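Local structure of glutamate--cysteine ligase GshA (Methylobacillus flagellatus KT, 3K1T) at residues A[231-245]-A[320-332]. The protein is probably a ligase that joins glutamate to cysteine to make gamma-glutamylcysteine. Sequence-based numbering, arbitrary orientation. Where two conformers were deposited one is given.
Sequences WLLNPYFDTCGGLDF and LKVSEVILQEGVY
An antiparallel pair at one margin of a four-stranded sheet, strand 237-241 as outermost member beside 324-329, joins these segments. D238 and L327 form one hydrogen-bonded pair, with D238 N 2.9 Å from L327 O, and C240 and V325 form the next. T239 faces I326 between them, and F237 faces Q328 on the E329 side of D238 and L327, both as non-hydrogen-bonded pairs, where CA-H groups of F237 and T239 approach the carbonyls of L327 and V325.

At the Y236 end, E329 binds with both backbone and side chain. Its N reaches Y236 O at 2.9 Å, while its OE1 takes two donors. Y236 N points almost straight at OE1 (2.9 Å, 174°) but from above the carboxylate plane; W231 NE1 comes to the syn side at 2.9 Å along a more bent path. With CG anti to the backbone N (chi1 165°) and the chain extended beyond it, the carboxylate reaches the edge of the indole, the two planes 25° apart. OE2 forms a salt bridge with K56, so the buried charge is probably well compensated.

P235 lays CB and CG against the Q328 amide, and a water links Q328 NE2 to P235 O. On the face of D238 and L327, C240 SG packs on V325 CB, and V325 CG2 meets the ring edge of F245 at CZ, 4.0 Å away. Past the strands, another water donates to both L243 O and V322 O.

Helix 251-272 touches Y236 and L327, and helix 210-226 F237 and Q328: a four-stranded antiparallel sheet with helices packed against it.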
loop_
_atom_site.group_PDB
_atom_site.type_symbol
_atom_site.label_atom_id
_atom_site.label_comp_id
_atom_site.label_asym_id
_atom_site.label_seq_id
_atom_site.Cartn_x
_atom_site.Cartn_y
_atom_site.Cartn_z
ATOM N N TRP A 231 -23.477 -7.641 19.965
ATOM C CA TRP A 231 -23.143 -9.010 20.368
ATOM C C TRP A 231 -22.646 -9.849 19.188
ATOM O O TRP A 231 -21.844 -10.760 19.373
ATOM C CB TRP A 231 -24.321 -9.697 21.089
ATOM C CG TRP A 231 -23.973 -11.083 21.588
ATOM C CD1 TRP A 231 -23.282 -11.383 22.726
ATOM C CD2 TRP A 231 -24.278 -12.336 20.970
ATOM N NE1 TRP A 231 -23.147 -12.729 22.867
ATOM C CE2 TRP A 231 -23.732 -13.351 21.795
ATOM C CE3 TRP A 231 -24.935 -12.705 19.788
ATOM C CZ2 TRP A 231 -23.812 -14.703 21.479
ATOM C CZ3 TRP A 231 -25.014 -14.052 19.462
ATOM C CH2 TRP A 231 -24.483 -15.039 20.308
ATOM N N LEU A 232 -23.042 -9.492 17.965
ATOM C CA LEU A 232 -22.576 -10.236 16.782
ATOM C C LEU A 232 -21.059 -10.070 16.538
ATOM O O LEU A 232 -20.471 -10.866 15.807
ATOM C CB LEU A 232 -23.371 -9.838 15.543
ATOM C CG LEU A 232 -24.874 -10.179 15.606
ATOM C CD1 LEU A 232 -25.555 -9.789 14.227
ATOM C CD2 LEU A 232 -25.178 -11.608 16.047
ATOM N N LEU A 233 -20.458 -9.043 17.144
ATOM C CA LEU A 233 -19.054 -8.714 16.963
ATOM C C LEU A 233 -18.218 -8.884 18.241
ATOM O O LEU A 233 -17.013 -8.695 18.211
ATOM C CB LEU A 233 -18.946 -7.243 16.558
ATOM C CG LEU A 233 -19.518 -6.781 15.232
ATOM C CD1 LEU A 233 -19.539 -5.253 15.159
ATOM C CD2 LEU A 233 -18.670 -7.395 14.113
ATOM N N ASN A 234 -18.846 -9.167 19.382
ATOM C CA ASN A 234 -18.171 -8.982 20.662
ATOM C C ASN A 234 -18.563 -10.038 21.702
ATOM O O ASN A 234 -19.719 -10.115 22.082
ATOM C CB ASN A 234 -18.503 -7.576 21.180
ATOM C CG ASN A 234 -17.625 -7.151 22.357
ATOM O OD1 ASN A 234 -16.666 -7.848 22.732
ATOM N ND2 ASN A 234 -17.962 -6.028 22.942
ATOM N N PRO A 235 -17.593 -10.833 22.189
ATOM C CA PRO A 235 -17.979 -11.781 23.261
ATOM C C PRO A 235 -18.242 -11.056 24.588
ATOM O O PRO A 235 -17.538 -10.084 24.915
ATOM C CB PRO A 235 -16.738 -12.694 23.395
ATOM C CG PRO A 235 -15.877 -12.404 22.181
ATOM C CD PRO A 235 -16.168 -10.957 21.846
ATOM N N TYR A 236 -19.213 -11.536 25.367
ATOM C CA TYR A 236 -19.400 -11.033 26.727
ATOM C C TYR A 236 -18.173 -11.409 27.552
ATOM O O TYR A 236 -17.485 -12.406 27.274
ATOM C CB TYR A 236 -20.630 -11.679 27.382
ATOM C CG TYR A 236 -21.978 -11.260 26.839
ATOM C CD1 TYR A 236 -22.311 -9.915 26.700
ATOM C CD2 TYR A 236 -22.930 -12.219 26.486
ATOM C CE1 TYR A 236 -23.573 -9.532 26.237
ATOM C CE2 TYR A 236 -24.173 -11.863 26.052
ATOM C CZ TYR A 236 -24.503 -10.522 25.928
ATOM O OH TYR A 236 -25.750 -10.164 25.481
ATOM N N PHE A 237 -17.907 -10.633 28.588
ATOM C CA PHE A 237 -16.879 -11.026 29.560
ATOM C C PHE A 237 -17.170 -10.504 30.976
ATOM O O PHE A 237 -18.007 -9.627 31.196
ATOM C CB PHE A 237 -15.474 -10.605 29.087
ATOM C CG PHE A 237 -15.133 -9.166 29.363
ATOM C CD1 PHE A 237 -15.619 -8.156 28.555
ATOM C CD2 PHE A 237 -14.336 -8.823 30.450
ATOM C CE1 PHE A 237 -15.343 -6.811 28.823
ATOM C CE2 PHE A 237 -14.058 -7.468 30.724
ATOM C CZ PHE A 237 -14.568 -6.474 29.911
ATOM N N ASP A 238 -16.426 -11.037 31.919
ATOM C CA ASP A 238 -16.454 -10.532 33.324
ATOM C C ASP A 238 -15.068 -10.796 33.931
ATOM O O ASP A 238 -14.238 -11.491 33.325
ATOM C CB ASP A 238 -17.586 -11.240 34.078
ATOM C CG ASP A 238 -17.958 -10.559 35.423
ATOM O OD1 ASP A 238 -17.496 -9.430 35.707
ATOM O OD2 ASP A 238 -18.711 -11.207 36.191
ATOM N N THR A 239 -14.815 -10.266 35.129
ATOM C CA THR A 239 -13.541 -10.456 35.782
ATOM C C THR A 239 -13.732 -10.712 37.275
ATOM O O THR A 239 -14.780 -10.394 37.862
ATOM C CB THR A 239 -12.644 -9.194 35.680
ATOM O OG1 THR A 239 -13.300 -8.127 36.358
ATOM C CG2 THR A 239 -12.362 -8.781 34.259
ATOM N N CYS A 240 -12.743 -11.349 37.884
ATOM C CA CYS A 240 -12.562 -11.166 39.314
ATOM C C CYS A 240 -11.116 -11.000 39.691
ATOM O O CYS A 240 -10.250 -11.026 38.820
ATOM C CB CYS A 240 -13.246 -12.212 40.106
ATOM S SG CYS A 240 -12.551 -13.784 39.996
ATOM N N GLY A 241 -10.868 -10.706 40.970
ATOM C CA GLY A 241 -9.512 -10.424 41.426
ATOM C C GLY A 241 -8.677 -11.676 41.496
ATOM O O GLY A 241 -9.096 -12.739 41.043
ATOM N N GLY A 242 -7.496 -11.576 42.091
ATOM C CA GLY A 242 -6.638 -12.728 42.232
ATOM C C GLY A 242 -7.304 -13.755 43.128
ATOM O O GLY A 242 -8.054 -13.417 44.077
ATOM N N LEU A 243 -7.095 -15.017 42.808
ATOM C CA LEU A 243 -7.629 -16.101 43.606
ATOM C C LEU A 243 -6.504 -17.084 43.868
ATOM O O LEU A 243 -5.563 -17.179 43.072
ATOM C CB LEU A 243 -8.766 -16.814 42.868
ATOM C CG LEU A 243 -10.015 -16.020 42.504
ATOM C CD1 LEU A 243 -10.943 -16.922 41.738
ATOM C CD2 LEU A 243 -10.709 -15.458 43.768
ATOM N N ASP A 244 -6.616 -17.791 44.989
ATOM C CA ASP A 244 -5.742 -18.908 45.331
ATOM C C ASP A 244 -6.397 -20.190 44.839
ATOM O O ASP A 244 -7.346 -20.675 45.445
ATOM C CB ASP A 244 -5.503 -18.984 46.854
ATOM C CG ASP A 244 -4.624 -20.188 47.258
ATOM O OD1 ASP A 244 -4.077 -20.881 46.339
ATOM O OD2 ASP A 244 -4.511 -20.451 48.487
ATOM N N PHE A 245 -5.895 -20.720 43.721
ATOM C CA PHE A 245 -6.448 -21.960 43.135
ATOM C C PHE A 245 -6.011 -23.238 43.867
ATOM O O PHE A 245 -6.478 -24.335 43.532
ATOM C CB PHE A 245 -6.118 -22.039 41.648
ATOM C CG PHE A 245 -6.944 -21.117 40.804
ATOM C CD1 PHE A 245 -8.206 -21.496 40.378
ATOM C CD2 PHE A 245 -6.448 -19.889 40.407
ATOM C CE1 PHE A 245 -8.963 -20.663 39.569
ATOM C CE2 PHE A 245 -7.207 -19.043 39.615
ATOM C CZ PHE A 245 -8.463 -19.436 39.188
ATOM N N LEU A 320 0.237 -17.491 44.905
ATOM C CA LEU A 320 -0.560 -16.255 44.769
ATOM C C LEU A 320 0.026 -15.228 43.806
ATOM O O LEU A 320 0.134 -14.029 44.119
ATOM C CB LEU A 320 -0.808 -15.626 46.143
ATOM C CG LEU A 320 -1.291 -16.594 47.229
ATOM C CD1 LEU A 320 -1.461 -15.840 48.586
ATOM C CD2 LEU A 320 -2.585 -17.337 46.807
ATOM N N LYS A 321 0.383 -15.686 42.610
ATOM C CA LYS A 321 0.843 -14.784 41.576
ATOM C C LYS A 321 -0.289 -14.342 40.638
ATOM O O LYS A 321 -0.140 -13.394 39.885
ATOM C CB LYS A 321 1.975 -15.430 40.779
ATOM C CG LYS A 321 3.179 -15.831 41.613
ATOM C CD LYS A 321 3.696 -14.720 42.524
ATOM C CE LYS A 321 4.938 -15.204 43.303
ATOM N NZ LYS A 321 5.404 -14.230 44.333
ATOM N N VAL A 322 -1.433 -15.013 40.706
ATOM C CA VAL A 322 -2.579 -14.639 39.882
ATOM C C VAL A 322 -3.169 -13.345 40.425
ATOM O O VAL A 322 -3.567 -13.278 41.601
ATOM C CB VAL A 322 -3.638 -15.744 39.861
ATOM C CG1 VAL A 322 -4.887 -15.257 39.088
ATOM C CG2 VAL A 322 -3.076 -17.016 39.216
ATOM N N SER A 323 -3.232 -12.319 39.577
ATOM C CA SER A 323 -3.724 -11.017 39.992
ATOM C C SER A 323 -5.119 -10.667 39.451
ATOM O O SER A 323 -5.754 -9.707 39.917
ATOM C CB SER A 323 -2.737 -9.933 39.599
ATOM O OG SER A 323 -2.638 -9.841 38.183
ATOM N N GLU A 324 -5.600 -11.441 38.483
ATOM C CA GLU A 324 -6.892 -11.185 37.873
ATOM C C GLU A 324 -7.307 -12.466 37.189
ATOM O O GLU A 324 -6.463 -13.191 36.665
ATOM C CB GLU A 324 -6.829 -10.072 36.812
ATOM C CG GLU A 324 -8.228 -9.670 36.251
ATOM C CD GLU A 324 -8.187 -8.474 35.253
ATOM O OE1 GLU A 324 -7.319 -8.436 34.337
ATOM O OE2 GLU A 324 -9.043 -7.581 35.397
ATOM N N VAL A 325 -8.602 -12.729 37.210
ATOM C CA VAL A 325 -9.188 -13.842 36.439
ATOM C C VAL A 325 -10.194 -13.217 35.491
ATOM O O VAL A 325 -11.085 -12.492 35.935
ATOM C CB VAL A 325 -9.862 -14.907 37.333
ATOM C CG1 VAL A 325 -10.499 -16.011 36.491
ATOM C CG2 VAL A 325 -8.858 -15.512 38.385
ATOM N N ILE A 326 -10.017 -13.481 34.195
ATOM C CA ILE A 326 -10.923 -12.990 33.166
ATOM C C ILE A 326 -11.760 -14.165 32.672
ATOM O O ILE A 326 -11.224 -15.237 32.378
ATOM C CB ILE A 326 -10.136 -12.351 31.964
ATOM C CG1 ILE A 326 -9.262 -11.198 32.461
ATOM C CG2 ILE A 326 -11.142 -11.825 30.884
ATOM C CD1 ILE A 326 -8.069 -10.862 31.597
ATOM N N LEU A 327 -13.072 -13.955 32.634
ATOM C CA LEU A 327 -14.010 -14.937 32.121
ATOM C C LEU A 327 -14.566 -14.400 30.821
ATOM O O LEU A 327 -15.101 -13.303 30.794
ATOM C CB LEU A 327 -15.138 -15.150 33.128
ATOM C CG LEU A 327 -14.683 -15.702 34.478
ATOM C CD1 LEU A 327 -14.274 -14.574 35.420
ATOM C CD2 LEU A 327 -15.791 -16.580 35.103
ATOM N N GLN A 328 -14.407 -15.148 29.731
ATOM C CA GLN A 328 -14.899 -14.668 28.440
ATOM C C GLN A 328 -15.842 -15.701 27.798
ATOM O O GLN A 328 -15.583 -16.889 27.834
ATOM C CB GLN A 328 -13.744 -14.359 27.492
ATOM C CG GLN A 328 -14.190 -13.596 26.218
ATOM C CD GLN A 328 -13.077 -13.401 25.200
ATOM O OE1 GLN A 328 -12.260 -14.296 24.979
ATOM N NE2 GLN A 328 -13.038 -12.206 24.586
ATOM N N GLU A 329 -16.924 -15.209 27.203
ATOM C CA GLU A 329 -17.759 -16.010 26.322
ATOM C C GLU A 329 -16.886 -16.668 25.249
ATOM O O GLU A 329 -16.150 -15.977 24.540
ATOM C CB GLU A 329 -18.808 -15.111 25.665
ATOM C CG GLU A 329 -19.538 -15.729 24.452
ATOM C CD GLU A 329 -20.429 -14.748 23.715
ATOM O OE1 GLU A 329 -20.798 -13.685 24.295
ATOM O OE2 GLU A 329 -20.797 -15.067 22.547
ATOM N N GLY A 330 -16.952 -17.983 25.163
ATOM C CA GLY A 330 -16.266 -18.731 24.113
ATOM C C GLY A 330 -17.026 -18.591 22.800
ATOM O O GLY A 330 -18.259 -18.527 22.817
ATOM N N VAL A 331 -16.294 -18.496 21.689
ATOM C CA VAL A 331 -16.896 -18.353 20.338
ATOM C C VAL A 331 -16.512 -19.584 19.553
ATOM O O VAL A 331 -15.366 -20.011 19.585
ATOM C CB VAL A 331 -16.380 -17.086 19.644
ATOM C CG1 VAL A 331 -17.058 -16.902 18.240
ATOM C CG2 VAL A 331 -16.629 -15.848 20.560
ATOM N N TYR A 332 -17.476 -20.195 18.888
ATOM C CA TYR A 332 -17.232 -21.379 18.061
ATOM C C TYR A 332 -16.632 -20.958 16.741
ATOM O O TYR A 332 -16.894 -19.838 16.247
ATOM C CB TYR A 332 -18.547 -22.132 17.795
ATOM C CG TYR A 332 -19.008 -22.923 18.990
ATOM C CD1 TYR A 332 -18.564 -24.219 19.194
ATOM C CD2 TYR A 332 -19.893 -22.367 19.909
ATOM C CE1 TYR A 332 -18.964 -24.955 20.307
ATOM C CE2 TYR A 332 -20.304 -23.089 21.035
ATOM C CZ TYR A 332 -19.825 -24.383 21.233
ATOM O OH TYR A 332 -20.233 -25.120 22.335
HETATM O O HOH W 1 -14.896 -9.974 25.374
HETATM O O HOH W 2 -3.609 -15.086 43.647
HETATM O O HOH W 3 -2.288 -17.630 42.442
#